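Local coordinates for RavA (Legionella pneumophila str. Paris, PDB 6WO6), which is a Legionella pneumophila effector with an all-helical fold, probably acting in host cells during infection, at residues E31-L36 with L42-R47; C52-L57 with R90-L95; Y85-R90 with N120-D125. The protein carries 2 engineered substitutions. All blocks are in the same frame, centred on the assembly; numbering follows the deposited sequence.

Contact 1 (E31-L36 with L42-R47); sequences EELNKL and LVLASR
L44 reaches from helix 38-51 to L33 and L36, closing a small leucine cluster between two consecutive helices, 30-34 and 38-51, which a short turn joins within an all-alpha fold. One branch of L44 does all the touching: CD2 lies 3.8 Å from L33 CD2 and likewise 3.8 Å from L36 CD1, so three methyl groups make a near-even triangle, the remaining edge, L33 CD2 to L36 CD1, being 4.1 Å. Against both partners the L44 side chain stands at about a right angle, its end set against theirs instead of lying alongside. L44 gets this far because CG extends opposite its backbone N (chi1 -179°), carrying the branch point away from its own helix.

The two leucines on the other side arrive differently. L36 leaves its backbone already aimed at helix 38-51, whereas L33 sets out across that direction and only the end of its side chain comes near. What brings them together is the end of the helix: K35 is the first residue to leave helical geometry, and L36 N still bonds L33 O at 3.3 Å. On the far side of this turn K35 NZ forms a salt bridge with E32 OE2 at 3.0 Å, meeting the carboxylate on its syn side.

Around the cluster, F77 of helix 77-92 packs on L33, C7 of helix 7-11 on L36 and P16 of helix 16-20 on L44, so several helices converge here. Away from the leucines, on helix 38-51, L42 O is gripped twice by one residue: S46 N bonds it at 2.9 Å, and S46 OG at 3.0 Å comes in from the opposite face of the carbonyl plane.

Contact 2 (C52-L57 with R90-L95); sequences CPVNEL and RIISLL
I92 offers a single methyl, CG2, to both residues it meets on the 52-57 side. V54 CG1 is the nearer, at 3.9 Å, the two branched side chains crossing at a slant; L57 CD1 lies farther off, at 4.4 Å. V54 reaches I92 with the methyl that stands opposite its backbone N (chi1 172°), and both V54 and L57 leave their backbones heading for the other segment. The touch is thus a purely aliphatic one, buried on the L57 side and open to solvent around V54.

One helical turn separates V54 from L57, and L57 N bonds V54 O at 2.9 Å, which keeps the pair on one face of the helix. On the opposing segment, beyond I92, L95 N bonds I92 O at 2.9 Å.

Farther out, the lead-in to helix 54-66 is held by polar and aromatic neighbours: K88 NZ hydrogen-bonds C52 O, Y17 packs against C52 and P53, and its OH bonds E56 OE1. Beyond I92, L94 rests on P102, M105 and I106 of helix 102-107. Here the first turn of helix 54-66 meets the C-terminal part of helix 77-92, start against finish, the arrangement of an up-and-down helical hairpin within an all-alpha fold.

Contact 3 (Y85-R90 with N120-D125); sequences YQVKKR and NKLAID
V87 meets L122 and A123 through aliphatic carbon alone, while the aromatic ring of this segment belongs to Y85, which leaves its backbone heading away from helix 120-127. One face of that ring carries K89 CB, from the next turn of the same helix, 4.1 Å above the plane and displaced toward the rim; A61 and I64 of helix 54-66 also pack on this tyrosine. Helix 77-92 therefore gives its aromatic side to one neighbour and its valine side to another.

On the valine side, L122 CD2 sits against the fork of V87, 4.0 Å from CB and 4.0 Å from CG1. The two side chains slide past each other in opposite directions, each reaching along the flank of the other. L122 holds CG opposite its backbone N (chi1 172°), which sends the branch out from its helix. V87 CG1 also bears on A123, 4.2 Å from its CA and 4.3 Å from its CB. With so small a side chain at that point the backbones come close, the CA atoms of V87 and A123 being 6.6 Å apart.

The pocket around V87 is completed by L115, F116 and F119, just ahead of helix 120-127 in the chain, while L50 of helix 38-51 packs on L122. K88, next to V87, is buried, and its NZ hydrogen-bonds V49 O close to the end of helix 38-51, where the carbonyls of a helix terminus would probably stabilise its charge. At the start of the other segment, N120 ND2 bonds F116 O. Here helix 120-127 packs on helix 77-92 with A123 at the close point and L122 beside it, a buried helix-helix contact in the interior of an all-alpha fold.

In the fold
All three contacts lie on the same side of the chain's centre, in the N-terminal part of this elongated all-helical protein. Contacts 2 and 3 are the closest neighbours, their centres about 10 Å apart: both use helix 77-92, share R90 and alternate along the chain. I91 CD1 of contact 2 packs 3.8 Å from A123 CA of contact 3, and L57 O lies 3.7 Å from Y85 CE1. Contact 1, about 16 Å from contact 3 between centres, is joined to it where S46 O meets L122 CD1 at 3.6 Å. It stays about 21 Å from contact 2, centre to centre, without touching it, though helices 38-51 and 54-66 are consecutive.

Contact 1 (E31-L36 with L42-R47)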
ATOM      1  N   GLU A  31       1.297 -43.807  17.421  1.00 69.05           N
ATOM      2  CA  GLU A  31       2.188 -44.861  16.944  1.00 73.31           C
ATOM      3  C   GLU A  31       2.202 -44.927  15.419  1.00 72.16           C
ATOM      4  O   GLU A  31       3.271 -44.902  14.791  1.00 75.32           O
ATOM      5  CB  GLU A  31       1.767 -46.204  17.544  1.00 78.35           C
ATOM      6  CG  GLU A  31       2.682 -47.368  17.189  1.00 83.08           C
ATOM      7  CD  GLU A  31       2.210 -48.683  17.789  1.00 87.21           C
ATOM      8  OE1 GLU A  31       1.220 -48.666  18.551  1.00 87.98           O
ATOM      9  OE2 GLU A  31       2.827 -49.732  17.497  1.00 88.71           O
ATOM     10  N   GLU A  32       1.018 -44.997  14.804  1.00 68.09           N
ATOM     11  CA  GLU A  32       0.954 -45.069  13.349  1.00 64.94           C
ATOM     12  C   GLU A  32       1.445 -43.786  12.693  1.00 61.11           C
ATOM     13  O   GLU A  32       2.018 -43.838  11.600  1.00 60.30           O
ATOM     14  CB  GLU A  32      -0.469 -45.394  12.900  1.00 66.16           C
ATOM     15  CG  GLU A  32      -0.903 -46.815  13.230  1.00 70.40           C
ATOM     16  CD  GLU A  32      -0.069 -47.864  12.511  1.00 75.09           C
ATOM     17  OE1 GLU A  32       0.236 -47.665  11.317  1.00 75.71           O
ATOM     18  OE2 GLU A  32       0.287 -48.885  13.137  1.00 78.23           O
ATOM     19  N   LEU A  33       1.236 -42.631  13.334  1.00 60.70           N
ATOM     20  CA  LEU A  33       1.806 -41.391  12.813  1.00 59.42           C
ATOM     21  C   LEU A  33       3.327 -41.430  12.850  1.00 63.48           C
ATOM     22  O   LEU A  33       3.993 -40.922  11.940  1.00 63.51           O
ATOM     23  CB  LEU A  33       1.295 -40.187  13.607  1.00 56.65           C
ATOM     24  CG  LEU A  33      -0.087 -39.623  13.279  1.00 53.52           C
ATOM     25  CD1 LEU A  33      -0.543 -38.687  14.384  1.00 51.69           C
ATOM     26  CD2 LEU A  33      -0.075 -38.907  11.937  1.00 52.45           C
ATOM     27  N   ASN A  34       3.897 -42.023  13.903  1.00 66.15           N
ATOM     28  CA  ASN A  34       5.346 -42.130  14.007  1.00 67.22           C
ATOM     29  C   ASN A  34       5.922 -43.181  13.071  1.00 68.37           C
ATOM     30  O   ASN A  34       7.128 -43.160  12.807  1.00 70.58           O
ATOM     31  CB  ASN A  34       5.756 -42.435  15.449  1.00 68.46           C
ATOM     32  CG  ASN A  34       5.475 -41.281  16.388  1.00 68.77           C
ATOM     33  OD1 ASN A  34       5.261 -40.149  15.951  1.00 67.31           O
ATOM     34  ND2 ASN A  34       5.478 -41.558  17.686  1.00 72.10           N
ATOM     35  N   LYS A  35       5.095 -44.094  12.563  1.00 68.33           N
ATOM     36  CA  LYS A  35       5.556 -45.045  11.556  1.00 70.74           C
ATOM     37  C   LYS A  35       5.648 -44.442  10.149  1.00 69.35           C
ATOM     38  O   LYS A  35       5.896 -45.184   9.192  1.00 69.14           O
ATOM     39  CB  LYS A  35       4.640 -46.274  11.534  1.00 72.64           C
ATOM     40  CG  LYS A  35       4.693 -47.112  12.802  1.00 77.40           C
ATOM     41  CD  LYS A  35       3.574 -48.143  12.834  1.00 80.54           C
ATOM     42  CE  LYS A  35       3.675 -49.118  11.673  1.00 84.03           C
ATOM     43  NZ  LYS A  35       2.644 -50.189  11.767  1.00 85.81           N
ATOM     44  N   LEU A  36       5.464 -43.133   9.997  1.00 68.97           N
ATOM     45  CA  LEU A  36       5.503 -42.489   8.690  1.00 69.56           C
ATOM     46  C   LEU A  36       6.928 -42.117   8.298  1.00 72.88           C
ATOM     47  O   LEU A  36       7.761 -41.787   9.148  1.00 75.13           O
ATOM     48  CB  LEU A  36       4.636 -41.227   8.676  1.00 66.35           C
ATOM     49  CG  LEU A  36       3.111 -41.356   8.702  1.00 64.15           C
ATOM     50  CD1 LEU A  36       2.483 -39.988   8.904  1.00 61.12           C
ATOM     51  CD2 LEU A  36       2.596 -41.989   7.420  1.00 64.20           C
ATOM     52  N   LEU A  42       6.307 -34.906   6.715  1.00 57.56           N
ATOM     53  CA  LEU A  42       6.358 -33.490   6.362  1.00 56.28           C
ATOM     54  C   LEU A  42       5.119 -33.076   5.575  1.00 51.55           C
ATOM     55  O   LEU A  42       4.479 -32.065   5.892  1.00 51.65           O
ATOM     56  CB  LEU A  42       7.627 -33.197   5.562  1.00 59.80           C
ATOM     57  CG  LEU A  42       7.785 -31.776   5.010  1.00 61.35           C
ATOM     58  CD1 LEU A  42       8.724 -30.955   5.884  1.00 61.68           C
ATOM     59  CD2 LEU A  42       8.264 -31.801   3.560  1.00 63.84           C
ATOM     60  N   VAL A  43       4.765 -33.853   4.546  1.00 48.01           N
ATOM     61  CA  VAL A  43       3.599 -33.531   3.722  1.00 46.61           C
ATOM     62  C   VAL A  43       2.328 -33.500   4.565  1.00 46.18           C
ATOM     63  O   VAL A  43       1.503 -32.580   4.444  1.00 49.00           O
ATOM     64  CB  VAL A  43       3.482 -34.529   2.556  1.00 46.00           C
ATOM     65  CG1 VAL A  43       2.146 -34.375   1.848  1.00 44.17           C
ATOM     66  CG2 VAL A  43       4.626 -34.330   1.579  1.00 46.88           C
ATOM     67  N   LEU A  44       2.151 -34.497   5.438  1.00 45.41           N
ATOM     68  CA  LEU A  44       0.930 -34.579   6.232  1.00 46.05           C
ATOM     69  C   LEU A  44       0.846 -33.442   7.243  1.00 48.75           C
ATOM     70  O   LEU A  44      -0.222 -32.842   7.417  1.00 49.81           O
ATOM     71  CB  LEU A  44       0.848 -35.932   6.935  1.00 46.35           C
ATOM     72  CG  LEU A  44      -0.394 -36.172   7.795  1.00 45.36           C
ATOM     73  CD1 LEU A  44      -1.665 -35.974   6.983  1.00 45.30           C
ATOM     74  CD2 LEU A  44      -0.361 -37.566   8.403  1.00 46.07           C
ATOM     75  N   ALA A  45       1.953 -33.129   7.922  1.00 49.76           N
ATOM     76  CA  ALA A  45       1.942 -31.999   8.845  1.00 50.83           C
ATOM     77  C   ALA A  45       1.643 -30.698   8.113  1.00 50.78           C
ATOM     78  O   ALA A  45       0.890 -29.851   8.615  1.00 51.92           O
ATOM     79  CB  ALA A  45       3.276 -31.907   9.584  1.00 52.02           C
ATOM     80  N   SER A  46       2.211 -30.528   6.916  1.00 49.06           N
ATOM     81  CA  SER A  46       1.969 -29.318   6.139  1.00 47.99           C
ATOM     82  C   SER A  46       0.493 -29.175   5.786  1.00 50.33           C
ATOM     83  O   SER A  46      -0.092 -28.097   5.944  1.00 50.37           O
ATOM     84  CB  SER A  46       2.830 -29.329   4.876  1.00 45.88           C
ATOM     85  OG  SER A  46       4.195 -29.126   5.193  1.00 45.85           O
ATOM     86  N   ARG A  47      -0.128 -30.256   5.304  1.00 49.91           N
ATOM     87  CA  ARG A  47      -1.546 -30.186   4.956  1.00 49.74           C
ATOM     88  C   ARG A  47      -2.406 -29.940   6.193  1.00 51.16           C
ATOM     89  O   ARG A  47      -3.333 -29.116   6.169  1.00 51.50           O
ATOM     90  CB  ARG A  47      -1.978 -31.469   4.250  1.00 47.86           C
ATOM     91  CG  ARG A  47      -1.247 -31.741   2.946  1.00 48.85           C
ATOM     92  CD  ARG A  47      -1.619 -33.108   2.418  1.00 50.51           C
ATOM     93  NE  ARG A  47      -3.068 -33.269   2.344  1.00 52.44           N
ATOM     94  CZ  ARG A  47      -3.694 -34.435   2.450  1.00 54.90           C
ATOM     95  NH1 ARG A  47      -3.002 -35.548   2.648  1.00 56.92           N
ATOM     96  NH2 ARG A  47      -5.016 -34.487   2.370  1.00 56.02           N
TER

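Contact 2 (C52-L57 with R90-L95)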
ATOM      1  N   CYS A  52      -6.061 -25.766   8.780  1.00 57.86           N
ATOM      2  CA  CYS A  52      -6.514 -25.193  10.042  1.00 56.81           C
ATOM      3  C   CYS A  52      -6.829 -23.713   9.863  1.00 59.43           C
ATOM      4  O   CYS A  52      -5.934 -22.940   9.501  1.00 60.81           O
ATOM      5  CB  CYS A  52      -5.452 -25.373  11.114  1.00 54.10           C
ATOM      6  SG  CYS A  52      -5.811 -24.518  12.655  1.00 54.51           S
ATOM      7  N   PRO A  53      -8.067 -23.275  10.101  1.00 62.01           N
ATOM      8  CA  PRO A  53      -8.384 -21.849   9.966  1.00 62.28           C
ATOM      9  C   PRO A  53      -7.621 -21.023  10.990  1.00 64.18           C
ATOM     10  O   PRO A  53      -7.179 -21.524  12.027  1.00 68.09           O
ATOM     11  CB  PRO A  53      -9.896 -21.790  10.221  1.00 63.53           C
ATOM     12  CG  PRO A  53     -10.380 -23.193  10.036  1.00 63.87           C
ATOM     13  CD  PRO A  53      -9.248 -24.069  10.471  1.00 63.30           C
ATOM     14  N   VAL A  54      -7.475 -19.732  10.686  1.00 61.27           N
ATOM     15  CA  VAL A  54      -6.665 -18.855  11.531  1.00 61.34           C
ATOM     16  C   VAL A  54      -7.255 -18.752  12.932  1.00 64.30           C
ATOM     17  O   VAL A  54      -6.529 -18.824  13.932  1.00 63.92           O
ATOM     18  CB  VAL A  54      -6.516 -17.472  10.871  1.00 61.72           C
ATOM     19  CG1 VAL A  54      -5.838 -16.496  11.822  1.00 62.42           C
ATOM     20  CG2 VAL A  54      -5.732 -17.594   9.574  1.00 59.50           C
ATOM     21  N   ASN A  55      -8.579 -18.596  13.030  1.00 69.50           N
ATOM     22  CA  ASN A  55      -9.215 -18.415  14.333  1.00 75.54           C
ATOM     23  C   ASN A  55      -8.960 -19.597  15.259  1.00 74.94           C
ATOM     24  O   ASN A  55      -8.889 -19.424  16.481  1.00 77.17           O
ATOM     25  CB  ASN A  55     -10.721 -18.191  14.161  1.00 81.97           C
ATOM     26  CG  ASN A  55     -11.193 -18.431  12.736  1.00 85.58           C
ATOM     27  OD1 ASN A  55     -10.440 -18.254  11.778  1.00 85.74           O
ATOM     28  ND2 ASN A  55     -12.453 -18.828  12.592  1.00 87.98           N
ATOM     29  N   GLU A  56      -8.806 -20.796  14.706  1.00 72.02           N
ATOM     30  CA  GLU A  56      -8.563 -21.979  15.517  1.00 71.38           C
ATOM     31  C   GLU A  56      -7.084 -22.219  15.800  1.00 69.89           C
ATOM     32  O   GLU A  56      -6.768 -23.074  16.639  1.00 72.51           O
ATOM     33  CB  GLU A  56      -9.165 -23.214  14.836  1.00 68.66           C
ATOM     34  CG  GLU A  56     -10.632 -23.052  14.470  1.00 68.83           C
ATOM     35  CD  GLU A  56     -11.247 -24.326  13.929  1.00 67.81           C
ATOM     36  OE1 GLU A  56     -10.788 -25.421  14.316  1.00 67.74           O
ATOM     37  OE2 GLU A  56     -12.189 -24.231  13.116  1.00 67.86           O
ATOM     38  N   LEU A  57      -6.185 -21.475  15.144  1.00 65.89           N
ATOM     39  CA  LEU A  57      -4.746 -21.683  15.305  1.00 64.19           C
ATOM     40  C   LEU A  57      -4.349 -21.790  16.773  1.00 68.80           C
ATOM     41  O   LEU A  57      -3.771 -22.797  17.202  1.00 70.23           O
ATOM     42  CB  LEU A  57      -3.976 -20.549  14.623  1.00 61.97           C
ATOM     43  CG  LEU A  57      -3.518 -20.786  13.185  1.00 59.73           C
ATOM     44  CD1 LEU A  57      -2.786 -19.566  12.653  1.00 58.75           C
ATOM     45  CD2 LEU A  57      -2.632 -22.022  13.101  1.00 58.56           C
ATOM     46  N   ARG A  90       3.947 -17.758  12.422  1.00 59.21           N
ATOM     47  CA  ARG A  90       4.823 -16.614  12.208  1.00 61.34           C
ATOM     48  C   ARG A  90       4.498 -15.883  10.912  1.00 61.14           C
ATOM     49  O   ARG A  90       4.667 -14.661  10.839  1.00 61.71           O
ATOM     50  CB  ARG A  90       6.284 -17.059  12.219  1.00 62.70           C
ATOM     51  CG  ARG A  90       6.753 -17.554  13.573  1.00 66.17           C
ATOM     52  CD  ARG A  90       8.207 -17.973  13.543  1.00 69.31           C
ATOM     53  NE  ARG A  90       8.610 -18.581  14.807  1.00 74.77           N
ATOM     54  CZ  ARG A  90       9.831 -19.034  15.062  1.00 79.73           C
ATOM     55  NH1 ARG A  90      10.778 -18.949  14.138  1.00 80.86           N
ATOM     56  NH2 ARG A  90      10.108 -19.572  16.243  1.00 82.93           N
ATOM     57  N   ILE A  91       4.029 -16.596   9.884  1.00 60.29           N
ATOM     58  CA  ILE A  91       3.657 -15.900   8.657  1.00 58.98           C
ATOM     59  C   ILE A  91       2.343 -15.144   8.839  1.00 59.39           C
ATOM     60  O   ILE A  91       2.220 -13.984   8.432  1.00 58.82           O
ATOM     61  CB  ILE A  91       3.590 -16.882   7.476  1.00 57.28           C
ATOM     62  CG1 ILE A  91       5.002 -17.311   7.073  1.00 60.03           C
ATOM     63  CG2 ILE A  91       2.862 -16.250   6.296  1.00 54.27           C
ATOM     64  CD1 ILE A  91       5.034 -18.367   5.990  1.00 61.51           C
ATOM     65  N   ILE A  92       1.347 -15.777   9.464  1.00 60.28           N
ATOM     66  CA  ILE A  92       0.032 -15.156   9.582  1.00 59.98           C
ATOM     67  C   ILE A  92       0.050 -14.004  10.580  1.00 63.62           C
ATOM     68  O   ILE A  92      -0.714 -13.041  10.440  1.00 61.78           O
ATOM     69  CB  ILE A  92      -1.014 -16.233   9.938  1.00 58.55           C
ATOM     70  CG1 ILE A  92      -1.541 -16.892   8.660  1.00 57.02           C
ATOM     71  CG2 ILE A  92      -2.155 -15.666  10.771  1.00 59.63           C
ATOM     72  CD1 ILE A  92      -2.052 -15.904   7.632  1.00 56.63           C
ATOM     73  N   SER A  93       0.940 -14.049  11.577  1.00 69.69           N
ATOM     74  CA  SER A  93       1.038 -12.945  12.522  1.00 73.15           C
ATOM     75  C   SER A  93       1.529 -11.655  11.876  1.00 72.40           C
ATOM     76  O   SER A  93       1.492 -10.606  12.527  1.00 75.08           O
ATOM     77  CB  SER A  93       1.955 -13.325  13.687  1.00 76.93           C
ATOM     78  OG  SER A  93       3.267 -13.606  13.233  1.00 77.96           O
ATOM     79  N   LEU A  94       1.993 -11.706  10.624  1.00 68.42           N
ATOM     80  CA  LEU A  94       2.258 -10.475   9.889  1.00 67.01           C
ATOM     81  C   LEU A  94       0.973  -9.699   9.634  1.00 69.76           C
ATOM     82  O   LEU A  94       0.991  -8.463   9.600  1.00 71.71           O
ATOM     83  CB  LEU A  94       2.959 -10.784   8.566  1.00 63.25           C
ATOM     84  CG  LEU A  94       4.346 -11.427   8.622  1.00 62.71           C
ATOM     85  CD1 LEU A  94       4.812 -11.810   7.226  1.00 61.03           C
ATOM     86  CD2 LEU A  94       5.350 -10.498   9.280  1.00 62.83           C
ATOM     87  N   LEU A  95      -0.146 -10.403   9.458  1.00 69.28           N
ATOM     88  CA  LEU A  95      -1.450  -9.789   9.237  1.00 68.37           C
ATOM     89  C   LEU A  95      -2.246  -9.602  10.524  1.00 73.70           C
ATOM     90  O   LEU A  95      -3.419  -9.221  10.460  1.00 73.94           O
ATOM     91  CB  LEU A  95      -2.267 -10.625   8.251  1.00 62.98           C
ATOM     92  CG  LEU A  95      -1.766 -10.698   6.809  1.00 59.35           C
ATOM     93  CD1 LEU A  95      -2.692 -11.563   5.972  1.00 57.65           C
ATOM     94  CD2 LEU A  95      -1.648  -9.303   6.217  1.00 59.96           C
TER

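Contact 3 (Y85-R90 with N120-D125)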
ATOM      1  N   TYR A  85       3.258 -25.673  12.433  1.00 63.55           N
ATOM      2  CA  TYR A  85       2.485 -24.655  13.137  1.00 65.44           C
ATOM      3  C   TYR A  85       3.301 -23.384  13.324  1.00 68.19           C
ATOM      4  O   TYR A  85       2.767 -22.278  13.204  1.00 68.52           O
ATOM      5  CB  TYR A  85       2.005 -25.173  14.494  1.00 67.08           C
ATOM      6  CG  TYR A  85       1.489 -24.069  15.399  1.00 68.12           C
ATOM      7  CD1 TYR A  85       0.202 -23.566  15.251  1.00 68.48           C
ATOM      8  CD2 TYR A  85       2.294 -23.519  16.390  1.00 70.54           C
ATOM      9  CE1 TYR A  85      -0.271 -22.552  16.067  1.00 70.59           C
ATOM     10  CE2 TYR A  85       1.831 -22.504  17.209  1.00 73.33           C
ATOM     11  CZ  TYR A  85       0.547 -22.024  17.044  1.00 72.94           C
ATOM     12  OH  TYR A  85       0.081 -21.016  17.859  1.00 74.79           O
ATOM     13  N   GLN A  86       4.592 -23.524  13.636  1.00 70.85           N
ATOM     14  CA  GLN A  86       5.450 -22.354  13.797  1.00 71.34           C
ATOM     15  C   GLN A  86       5.514 -21.543  12.510  1.00 66.52           C
ATOM     16  O   GLN A  86       5.376 -20.313  12.528  1.00 66.94           O
ATOM     17  CB  GLN A  86       6.851 -22.790  14.228  1.00 76.53           C
ATOM     18  CG  GLN A  86       6.954 -23.214  15.681  1.00 82.42           C
ATOM     19  CD  GLN A  86       6.872 -22.038  16.631  1.00 87.97           C
ATOM     20  OE1 GLN A  86       7.860 -21.341  16.859  1.00 91.63           O
ATOM     21  NE2 GLN A  86       5.689 -21.810  17.188  1.00 88.86           N
ATOM     22  N   VAL A  87       5.725 -22.225  11.382  1.00 62.50           N
ATOM     23  CA  VAL A  87       5.778 -21.537  10.091  1.00 60.12           C
ATOM     24  C   VAL A  87       4.495 -20.749   9.851  1.00 57.08           C
ATOM     25  O   VAL A  87       4.525 -19.540   9.572  1.00 57.23           O
ATOM     26  CB  VAL A  87       6.040 -22.543   8.955  1.00 61.33           C
ATOM     27  CG1 VAL A  87       5.895 -21.861   7.601  1.00 61.26           C
ATOM     28  CG2 VAL A  87       7.421 -23.159   9.102  1.00 63.50           C
ATOM     29  N   LYS A  88       3.345 -21.420   9.964  1.00 55.23           N
ATOM     30  CA  LYS A  88       2.088 -20.745   9.651  1.00 53.36           C
ATOM     31  C   LYS A  88       1.791 -19.621  10.640  1.00 55.09           C
ATOM     32  O   LYS A  88       1.308 -18.553  10.243  1.00 53.54           O
ATOM     33  CB  LYS A  88       0.931 -21.743   9.613  1.00 53.65           C
ATOM     34  CG  LYS A  88      -0.421 -21.077   9.384  1.00 55.53           C
ATOM     35  CD  LYS A  88      -1.343 -21.920   8.518  1.00 55.61           C
ATOM     36  CE  LYS A  88      -2.723 -21.279   8.405  1.00 54.79           C
ATOM     37  NZ  LYS A  88      -3.651 -22.087   7.564  1.00 54.41           N
ATOM     38  N   LYS A  89       2.074 -19.832  11.928  1.00 56.63           N
ATOM     39  CA  LYS A  89       1.803 -18.808  12.929  1.00 57.24           C
ATOM     40  C   LYS A  89       2.650 -17.568  12.682  1.00 57.44           C
ATOM     41  O   LYS A  89       2.143 -16.439  12.709  1.00 55.88           O
ATOM     42  CB  LYS A  89       2.059 -19.371  14.330  1.00 60.36           C
ATOM     43  CG  LYS A  89       1.823 -18.384  15.462  1.00 65.96           C
ATOM     44  CD  LYS A  89       0.366 -17.955  15.513  1.00 71.48           C
ATOM     45  CE  LYS A  89       0.233 -16.439  15.543  1.00 76.36           C
ATOM     46  NZ  LYS A  89      -1.145 -16.000  15.181  1.00 77.74           N
ATOM     47  N   ARG A  90       3.947 -17.758  12.422  1.00 59.21           N
ATOM     48  CA  ARG A  90       4.823 -16.614  12.208  1.00 61.34           C
ATOM     49  C   ARG A  90       4.498 -15.883  10.912  1.00 61.14           C
ATOM     50  O   ARG A  90       4.667 -14.661  10.839  1.00 61.71           O
ATOM     51  CB  ARG A  90       6.284 -17.059  12.219  1.00 62.70           C
ATOM     52  CG  ARG A  90       6.753 -17.554  13.573  1.00 66.17           C
ATOM     53  CD  ARG A  90       8.207 -17.973  13.543  1.00 69.31           C
ATOM     54  NE  ARG A  90       8.610 -18.581  14.807  1.00 74.77           N
ATOM     55  CZ  ARG A  90       9.831 -19.034  15.062  1.00 79.73           C
ATOM     56  NH1 ARG A  90      10.778 -18.949  14.138  1.00 80.86           N
ATOM     57  NH2 ARG A  90      10.108 -19.572  16.243  1.00 82.93           N
ATOM     58  N   ASN A 120       9.554 -24.875   2.999  1.00 69.36           N
ATOM     59  CA  ASN A 120       9.405 -23.780   2.046  1.00 69.73           C
ATOM     60  C   ASN A 120       8.126 -23.923   1.229  1.00 69.63           C
ATOM     61  O   ASN A 120       7.453 -22.924   0.948  1.00 72.26           O
ATOM     62  CB  ASN A 120      10.624 -23.711   1.130  1.00 73.61           C
ATOM     63  CG  ASN A 120      10.699 -22.406   0.366  1.00 75.57           C
ATOM     64  OD1 ASN A 120      10.209 -22.299  -0.759  1.00 77.28           O
ATOM     65  ND2 ASN A 120      11.315 -21.397   0.978  1.00 75.16           N
ATOM     66  N   LYS A 121       7.779 -25.150   0.831  1.00 67.16           N
ATOM     67  CA  LYS A 121       6.508 -25.371   0.148  1.00 63.45           C
ATOM     68  C   LYS A 121       5.336 -24.945   1.026  1.00 61.07           C
ATOM     69  O   LYS A 121       4.397 -24.292   0.553  1.00 62.83           O
ATOM     70  CB  LYS A 121       6.373 -26.841  -0.255  1.00 63.27           C
ATOM     71  CG  LYS A 121       7.533 -27.371  -1.088  1.00 65.24           C
ATOM     72  N   LEU A 122       5.385 -25.288   2.317  1.00 57.40           N
ATOM     73  CA  LEU A 122       4.339 -24.861   3.241  1.00 53.67           C
ATOM     74  C   LEU A 122       4.306 -23.343   3.374  1.00 52.86           C
ATOM     75  O   LEU A 122       3.227 -22.744   3.448  1.00 51.41           O
ATOM     76  CB  LEU A 122       4.551 -25.509   4.608  1.00 51.59           C
ATOM     77  CG  LEU A 122       3.629 -24.975   5.706  1.00 51.24           C
ATOM     78  CD1 LEU A 122       2.185 -25.378   5.443  1.00 51.63           C
ATOM     79  CD2 LEU A 122       4.080 -25.436   7.077  1.00 52.18           C
ATOM     80  N   ALA A 123       5.477 -22.705   3.415  1.00 52.98           N
ATOM     81  CA  ALA A 123       5.525 -21.248   3.497  1.00 51.58           C
ATOM     82  C   ALA A 123       4.860 -20.613   2.283  1.00 52.83           C
ATOM     83  O   ALA A 123       4.040 -19.696   2.416  1.00 53.68           O
ATOM     84  CB  ALA A 123       6.973 -20.777   3.625  1.00 50.97           C
ATOM     85  N   ILE A 124       5.195 -21.098   1.086  1.00 52.60           N
ATOM     86  CA  ILE A 124       4.609 -20.549  -0.134  1.00 50.69           C
ATOM     87  C   ILE A 124       3.107 -20.803  -0.171  1.00 52.89           C
ATOM     88  O   ILE A 124       2.335 -19.966  -0.656  1.00 53.36           O
ATOM     89  CB  ILE A 124       5.315 -21.131  -1.372  1.00 48.85           C
ATOM     90  CG1 ILE A 124       6.808 -20.813  -1.331  1.00 48.75           C
ATOM     91  CG2 ILE A 124       4.687 -20.595  -2.646  1.00 47.61           C
ATOM     92  CD1 ILE A 124       7.114 -19.333  -1.275  1.00 48.71           C
ATOM     93  N   ASP A 125       2.664 -21.954   0.344  1.00 56.52           N
ATOM     94  CA  ASP A 125       1.235 -22.257   0.346  1.00 59.93           C
ATOM     95  C   ASP A 125       0.475 -21.366   1.324  1.00 58.87           C
ATOM     96  O   ASP A 125      -0.658 -20.957   1.047  1.00 59.80           O
ATOM     97  CB  ASP A 125       1.008 -23.732   0.675  1.00 64.46           C
ATOM     98  CG  ASP A 125       1.478 -24.651  -0.436  1.00 70.03           C
ATOM     99  OD1 ASP A 125       1.463 -24.214  -1.605  1.00 71.81           O
ATOM    100  OD2 ASP A 125       1.863 -25.805  -0.142  1.00 73.16           O
TER